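Local coordinates for protein endo-1,4-beta-xylanase 1 (PDB 1XYN) that hydrolyses internal beta-1,4-xylosidic bonds of xylan, the plant cell wall hemicellulose, releasing xylooligosaccharides and xylose, at residues I78-H83 and S126-P131; S58-L63 and N84-G89; T96-T101 and T136-N141. All blocks are in the same frame, centred on the assembly; numbering follows the deposited sequence.

Contact 1 (I78-H83 and S126-P131). With CA (calcium ion), chain B.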
# COMPACT_ATOMS: atom_id res chain seq x y z
N ILE A 78 14.86 -11.16 -3.32
CA ILE A 78 15.68 -12.11 -4.03
C ILE A 78 14.79 -13.34 -3.96
O ILE A 78 14.88 -14.14 -3.03
CB ILE A 78 17.04 -12.38 -3.36
CG1 ILE A 78 17.90 -11.11 -3.40
CG2 ILE A 78 17.77 -13.51 -4.09
CD1 ILE A 78 19.13 -11.15 -2.52
N MET A 79 13.84 -13.38 -4.89
CA MET A 79 12.86 -14.46 -4.97
C MET A 79 13.44 -15.77 -5.42
O MET A 79 14.00 -15.86 -6.51
CB MET A 79 11.72 -14.05 -5.90
CG MET A 79 10.76 -13.07 -5.28
SD MET A 79 9.59 -12.44 -6.48
CE MET A 79 9.65 -10.70 -6.07
N GLU A 80 13.30 -16.78 -4.58
CA GLU A 80 13.79 -18.11 -4.88
C GLU A 80 12.65 -18.93 -5.42
O GLU A 80 12.84 -19.96 -6.08
CB GLU A 80 14.36 -18.77 -3.61
CG GLU A 80 15.53 -18.00 -3.02
CD GLU A 80 16.72 -17.96 -3.95
OE1 GLU A 80 17.23 -19.04 -4.31
OE2 GLU A 80 17.17 -16.86 -4.33
N ASP A 81 11.45 -18.40 -5.20
CA ASP A 81 10.24 -19.04 -5.63
C ASP A 81 9.11 -18.03 -5.66
O ASP A 81 9.10 -17.09 -4.87
CB ASP A 81 9.91 -20.16 -4.67
CG ASP A 81 8.84 -21.07 -5.16
OD1 ASP A 81 8.54 -21.09 -6.38
OD2 ASP A 81 8.30 -21.77 -4.30
N ASN A 82 8.18 -18.22 -6.59
CA ASN A 82 7.04 -17.33 -6.74
C ASN A 82 5.96 -17.97 -7.61
O ASN A 82 6.26 -18.75 -8.52
CB ASN A 82 7.45 -15.96 -7.33
CG ASN A 82 7.85 -16.03 -8.81
OD1 ASN A 82 7.14 -15.51 -9.67
ND2 ASN A 82 9.00 -16.65 -9.10
N HIS A 83 4.70 -17.68 -7.26
CA HIS A 83 3.54 -18.19 -7.98
C HIS A 83 2.56 -17.08 -8.15
O HIS A 83 2.27 -16.36 -7.19
CB HIS A 83 2.82 -19.25 -7.17
CG HIS A 83 3.71 -20.35 -6.73
ND1 HIS A 83 3.67 -21.59 -7.31
CD2 HIS A 83 4.68 -20.39 -5.79
CE1 HIS A 83 4.58 -22.36 -6.75
NE2 HIS A 83 5.21 -21.65 -5.82
N SER A 126 15.31 -9.58 -7.65
CA SER A 126 16.05 -10.61 -8.37
C SER A 126 15.14 -11.83 -8.35
O SER A 126 14.95 -12.42 -7.30
CB SER A 126 17.37 -10.95 -7.65
OG SER A 126 18.35 -9.92 -7.76
N VAL A 127 14.55 -12.19 -9.48
CA VAL A 127 13.67 -13.35 -9.54
C VAL A 127 14.35 -14.56 -10.17
O VAL A 127 14.69 -14.56 -11.36
CB VAL A 127 12.37 -13.04 -10.32
CG1 VAL A 127 11.45 -14.25 -10.30
CG2 VAL A 127 11.67 -11.82 -9.73
N ARG A 128 14.54 -15.61 -9.37
CA ARG A 128 15.18 -16.84 -9.83
C ARG A 128 14.42 -17.50 -10.97
O ARG A 128 13.21 -17.73 -10.86
CB ARG A 128 15.33 -17.81 -8.66
CG ARG A 128 16.12 -19.04 -9.00
CD ARG A 128 16.27 -19.92 -7.79
NE ARG A 128 17.15 -21.05 -8.06
CZ ARG A 128 18.45 -21.09 -7.77
NH1 ARG A 128 19.04 -20.04 -7.20
NH2 ARG A 128 19.16 -22.17 -8.06
N ASN A 129 15.12 -17.82 -12.05
CA ASN A 129 14.50 -18.44 -13.22
C ASN A 129 14.14 -19.90 -12.99
O ASN A 129 13.29 -20.45 -13.69
CB ASN A 129 15.37 -18.27 -14.47
CG ASN A 129 15.54 -16.80 -14.89
OD1 ASN A 129 14.70 -15.96 -14.58
ND2 ASN A 129 16.63 -16.50 -15.59
N SER A 130 14.79 -20.52 -12.01
CA SER A 130 14.49 -21.91 -11.68
C SER A 130 14.13 -21.96 -10.19
O SER A 130 15.01 -22.16 -9.34
CB SER A 130 15.70 -22.81 -11.95
OG SER A 130 16.03 -22.78 -13.33
N PRO A 131 12.83 -21.79 -9.86
CA PRO A 131 12.31 -21.79 -8.49
C PRO A 131 12.73 -22.99 -7.65
O PRO A 131 12.76 -24.12 -8.14
CB PRO A 131 10.80 -21.77 -8.70
CG PRO A 131 10.64 -21.09 -10.01
CD PRO A 131 11.72 -21.73 -10.82
CA CA B . 7.11 -23.58 -5.83
O HOH W 1 11.63 -17.80 -8.44
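Ile-78 and Met-79 run parallel to Ser-126 and Val-127 as neighbouring strands, held by a weak bond from Met-79 N to Ser-126 O (2.8 Å) and a straighter one from Arg-128 N to Met-79 O (2.9 Å, 163° at the hydrogen). Met-79 and Val-127 fall on the same face of the sheet, where Met-79 SD lies 3.9 Å from Val-127 CG2. Across from Glu-80, where the chain turns a corner, Arg-128 extends its side chain from CG to NE. Its NE donates to Ser-130 O, which lies in the guanidinium plane, a bond that would limit the group's rotation, while Glu-80 OE1 stands 3.6 Å from Arg-128 NH1 and well out of that plane, a purely electrostatic pairing. Glu-80 also forms a salt bridge with Arg-132, and Tyr-102 OH bonds both Glu-80 OE2 and Arg-128 NH1. The Pro-131 ring packs its CB 3.3 Å from Asp-81 OD1, and one water links Asn-82 ND2, weakly, to Arg-128 O. Asp-81 OD2 (2.6 Å) and His-83 NE2 (2.7 Å) bind the calcium ion. Glu-80 and Asp-81 together oppose Leu-63 in a classic beta bulge, at the corner of the chain just before the metal site.

Contact 2 (S58-L63 and N84-G89)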
# COMPACT_ATOMS: atom_id res chain seq x y z
N SER A 58 -3.44 -21.54 -4.01
CA SER A 58 -4.07 -20.59 -4.92
C SER A 58 -3.55 -19.20 -4.60
O SER A 58 -2.94 -18.99 -3.55
CB SER A 58 -5.59 -20.60 -4.71
OG SER A 58 -5.94 -20.09 -3.42
N GLY A 59 -3.81 -18.24 -5.49
CA GLY A 59 -3.36 -16.87 -5.28
C GLY A 59 -1.87 -16.64 -5.47
O GLY A 59 -1.17 -17.50 -6.02
N THR A 60 -1.37 -15.50 -5.02
CA THR A 60 0.04 -15.13 -5.13
C THR A 60 0.85 -15.58 -3.91
O THR A 60 0.44 -15.34 -2.77
CB THR A 60 0.22 -13.61 -5.26
OG1 THR A 60 -0.59 -13.12 -6.34
CG2 THR A 60 1.69 -13.25 -5.51
N GLY A 61 2.02 -16.18 -4.16
CA GLY A 61 2.88 -16.64 -3.09
C GLY A 61 4.34 -16.47 -3.48
O GLY A 61 4.74 -16.89 -4.57
N LEU A 62 5.14 -15.88 -2.59
CA LEU A 62 6.56 -15.65 -2.85
C LEU A 62 7.47 -16.08 -1.70
O LEU A 62 7.18 -15.79 -0.54
CB LEU A 62 6.82 -14.15 -3.09
CG LEU A 62 5.76 -13.23 -3.71
CD1 LEU A 62 6.24 -11.78 -3.68
CD2 LEU A 62 5.45 -13.67 -5.13
N LEU A 63 8.54 -16.81 -2.01
CA LEU A 63 9.52 -17.22 -1.00
C LEU A 63 10.80 -16.47 -1.38
O LEU A 63 11.37 -16.70 -2.45
CB LEU A 63 9.75 -18.73 -1.03
CG LEU A 63 10.78 -19.28 -0.03
CD1 LEU A 63 10.37 -18.94 1.41
CD2 LEU A 63 10.95 -20.78 -0.22
N ASN A 84 2.03 -16.96 -9.37
CA ASN A 84 1.03 -15.95 -9.71
C ASN A 84 1.48 -14.58 -9.23
O ASN A 84 0.72 -13.86 -8.60
CB ASN A 84 -0.33 -16.32 -9.11
CG ASN A 84 -0.77 -17.73 -9.46
OD1 ASN A 84 -1.13 -18.01 -10.61
ND2 ASN A 84 -0.72 -18.64 -8.49
N TYR A 85 2.74 -14.26 -9.49
CA TYR A 85 3.31 -12.98 -9.09
C TYR A 85 3.29 -11.99 -10.25
O TYR A 85 4.02 -12.16 -11.22
CB TYR A 85 4.73 -13.18 -8.59
CG TYR A 85 5.46 -11.88 -8.35
CD1 TYR A 85 4.92 -10.91 -7.51
CD2 TYR A 85 6.66 -11.60 -9.01
CE1 TYR A 85 5.55 -9.68 -7.33
CE2 TYR A 85 7.30 -10.38 -8.84
CZ TYR A 85 6.73 -9.42 -8.00
OH TYR A 85 7.35 -8.20 -7.83
N PRO A 86 2.46 -10.93 -10.14
CA PRO A 86 2.32 -9.88 -11.16
C PRO A 86 3.63 -9.11 -11.33
O PRO A 86 3.83 -8.08 -10.70
CB PRO A 86 1.25 -8.97 -10.57
CG PRO A 86 0.45 -9.88 -9.70
CD PRO A 86 1.53 -10.69 -9.03
N ALA A 87 4.52 -9.64 -12.17
CA ALA A 87 5.82 -9.04 -12.43
C ALA A 87 5.70 -7.55 -12.77
O ALA A 87 5.40 -7.18 -13.90
CB ALA A 87 6.52 -9.78 -13.56
N GLN A 88 5.94 -6.72 -11.76
CA GLN A 88 5.84 -5.27 -11.93
C GLN A 88 7.17 -4.55 -12.08
O GLN A 88 8.17 -4.90 -11.43
CB GLN A 88 5.06 -4.66 -10.76
CG GLN A 88 3.60 -5.05 -10.71
CD GLN A 88 2.83 -4.59 -11.94
OE1 GLN A 88 2.63 -3.39 -12.15
NE2 GLN A 88 2.38 -5.55 -12.75
N GLY A 89 7.18 -3.54 -12.94
CA GLY A 89 8.38 -2.75 -13.13
C GLY A 89 9.11 -2.90 -14.44
O GLY A 89 8.54 -3.25 -15.47
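Thr-60 and Asn-84 bring the start of strand 60-70 against the loop that leaves strand 81-83, at the end of an inner strand of the strongly curved sheet of the family 11 jelly roll. Two hydrogen bonds make up the polar part, and they run in opposite senses. The hydroxyl of Thr-60 donates from OG1 to Asn-84 O at 2.7 Å, tilted 26° from the carbonyl plane. In return, Asn-84 ND2 donates to Gly-59 O over 2.8 Å; this bond is bent, with the donor above the carbonyl plane and the acceptor in turn tilted out of the amide plane. The main chain of Asn-84 has positive phi and psi, and its CG stands opposite its own carbonyl carbon (chi1 -53°), which carries the amide back across Gly-59 while the carbonyl serves the threonine. One residue thus grips two successive positions of the other segment, through its side chain at Gly-59 and its backbone at Thr-60.

The apolar part lies farther along the strand. Leu-62 meets Tyr-85 at about a right angle, its CD2 set against the root of the tyrosine side chain, 3.6 Å from CB and 3.7 Å from CG. The methyl CG2 of Thr-60 sits at the edge of the same ring, near its plane. The Leu-62 side chain comes about 4 Å from that of Glu-164, the predicted proton donor, so this packing probably borders the substrate cleft. Beyond the tyrosine the chain makes an inverse gamma turn centred on Pro-86, which packs on Asn-111 of the second subunit. Within the loop itself, the backbone N of Ala-87 lies 4.3 Å above one face of the Tyr-85 ring, offset toward its rim.

Contact 3 (T96-T101 and T136-N141)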
# COMPACT_ATOMS: atom_id res chain seq x y z
N THR A 96 23.82 -14.60 -12.68
CA THR A 96 23.81 -16.03 -12.46
C THR A 96 24.39 -16.21 -11.07
O THR A 96 25.49 -15.74 -10.76
CB THR A 96 24.66 -16.76 -13.51
OG1 THR A 96 24.16 -16.43 -14.81
CG2 THR A 96 24.59 -18.27 -13.31
N SER A 97 23.61 -16.83 -10.20
CA SER A 97 24.06 -17.04 -8.84
C SER A 97 23.39 -18.26 -8.25
O SER A 97 22.23 -18.56 -8.53
CB SER A 97 23.72 -15.81 -8.00
OG SER A 97 24.38 -15.84 -6.75
N ASP A 98 24.18 -19.02 -7.49
CA ASP A 98 23.72 -20.20 -6.78
C ASP A 98 22.92 -21.25 -7.54
O ASP A 98 21.90 -21.72 -7.05
CB ASP A 98 22.97 -19.74 -5.53
CG ASP A 98 23.74 -18.71 -4.74
OD1 ASP A 98 24.77 -19.07 -4.13
OD2 ASP A 98 23.35 -17.53 -4.76
N GLY A 99 23.42 -21.64 -8.71
CA GLY A 99 22.74 -22.67 -9.49
C GLY A 99 21.72 -22.22 -10.53
O GLY A 99 21.14 -23.06 -11.22
N ALA A 100 21.49 -20.92 -10.66
CA ALA A 100 20.53 -20.44 -11.65
C ALA A 100 20.70 -18.97 -11.98
O ALA A 100 21.47 -18.26 -11.32
CB ALA A 100 19.12 -20.70 -11.16
N THR A 101 19.99 -18.52 -13.01
CA THR A 101 20.03 -17.13 -13.43
C THR A 101 18.82 -16.42 -12.84
O THR A 101 17.76 -17.02 -12.63
CB THR A 101 19.96 -17.00 -14.98
OG1 THR A 101 20.78 -18.00 -15.60
CG2 THR A 101 20.47 -15.63 -15.41
N THR A 136 21.06 -21.87 -0.75
CA THR A 136 21.88 -20.81 -0.18
C THR A 136 21.78 -19.66 -1.15
O THR A 136 21.74 -19.87 -2.36
CB THR A 136 23.36 -21.20 -0.08
OG1 THR A 136 23.50 -22.36 0.74
CG2 THR A 136 24.19 -20.06 0.50
N VAL A 137 21.73 -18.44 -0.62
CA VAL A 137 21.64 -17.25 -1.43
C VAL A 137 22.83 -16.34 -1.12
O VAL A 137 22.87 -15.71 -0.06
CB VAL A 137 20.31 -16.48 -1.15
CG1 VAL A 137 20.27 -15.15 -1.90
CG2 VAL A 137 19.13 -17.33 -1.53
N THR A 138 23.82 -16.33 -2.01
CA THR A 138 25.00 -15.48 -1.85
C THR A 138 24.54 -14.05 -2.16
O THR A 138 24.60 -13.60 -3.30
CB THR A 138 26.13 -15.92 -2.82
OG1 THR A 138 26.35 -17.33 -2.70
CG2 THR A 138 27.43 -15.22 -2.48
N VAL A 139 24.06 -13.35 -1.13
CA VAL A 139 23.56 -11.99 -1.29
C VAL A 139 24.47 -10.96 -1.96
O VAL A 139 23.97 -10.04 -2.61
CB VAL A 139 23.03 -11.43 0.06
CG1 VAL A 139 21.78 -12.18 0.48
CG2 VAL A 139 24.09 -11.53 1.13
N GLN A 140 25.79 -11.09 -1.81
CA GLN A 140 26.71 -10.13 -2.42
C GLN A 140 26.63 -10.15 -3.94
O GLN A 140 26.72 -9.10 -4.57
CB GLN A 140 28.16 -10.37 -1.98
CG GLN A 140 28.61 -9.51 -0.81
CD GLN A 140 28.47 -8.01 -1.05
OE1 GLN A 140 29.16 -7.42 -1.87
NE2 GLN A 140 27.58 -7.38 -0.29
N ASN A 141 26.47 -11.33 -4.52
CA ASN A 141 26.36 -11.45 -5.97
C ASN A 141 25.20 -10.60 -6.49
O ASN A 141 25.27 -10.03 -7.58
CB ASN A 141 26.17 -12.91 -6.38
CG ASN A 141 27.42 -13.75 -6.13
OD1 ASN A 141 28.50 -13.23 -5.83
ND2 ASN A 141 27.29 -15.07 -6.27
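The carboxylate of Asp-98 is met on both faces at one oxygen: Ser-97 OG (2.8 Å) and Thr-138 N (3.0 Å) donate to OD2 from opposite sides of its plane, the hydroxyl much the steeper at 62° out. Thr-138 OG1 donates to the syn lone pair of Asp-98 OD1, 2.8 Å away. Thr-138 therefore clasps both carboxylate oxygens, one with its backbone and one with its hydroxyl, and three bonds in all hold the group's orientation. The amide of Asn-141 donates in its own plane: ND2 points almost straight (166°) at Ser-97 OG, 3.0 Å away. Ser-97 thus relays from asparagine to aspartate, and its chi1 of -168°, with OG opposite the backbone N, turns the hydroxyl to face both.

Thr-136 O approaches Asp-98 CG to 3.3 Å without bonding to it; that carbonyl is taken by Arg-132 NH2, whose side chain also touches the aspartate. On its backbone side Asp-98 offers O to Arg-128 NH2, so the residue is tied in at both ends.

The chain's one helix, 139-148, packs on Ile-78 of the curved sheet. Ser-97 to Ala-100 form a type I' turn, the tight connection of the beta hairpin between strands 90-97 and 100-109, and the contact fastens this turn to the junction where strand 135-137 gives way to that helix.

How the contacts relate
Contact 1 is the buried one of the three, whereas contacts 2 and 3 are only partly buried, with centres about 20 Å apart and not touching. Contact 1 meets both. Strand 60-70, which carries part of contact 2, pairs with strands 74-79 and 81-83, with probable backbone bonds from His-83 to Gly-61 and from Glu-80 to Leu-63. Toward contact 3, Asn-129 N reaches Thr-101 O and Glu-80 packs on Val-137. Their chemistry follows their place: strand pairing, buried charges and a metal in contact 1, a mix of amide, hydroxyl and apolar packing in contact 2, and an almost wholly polar network in contact 3.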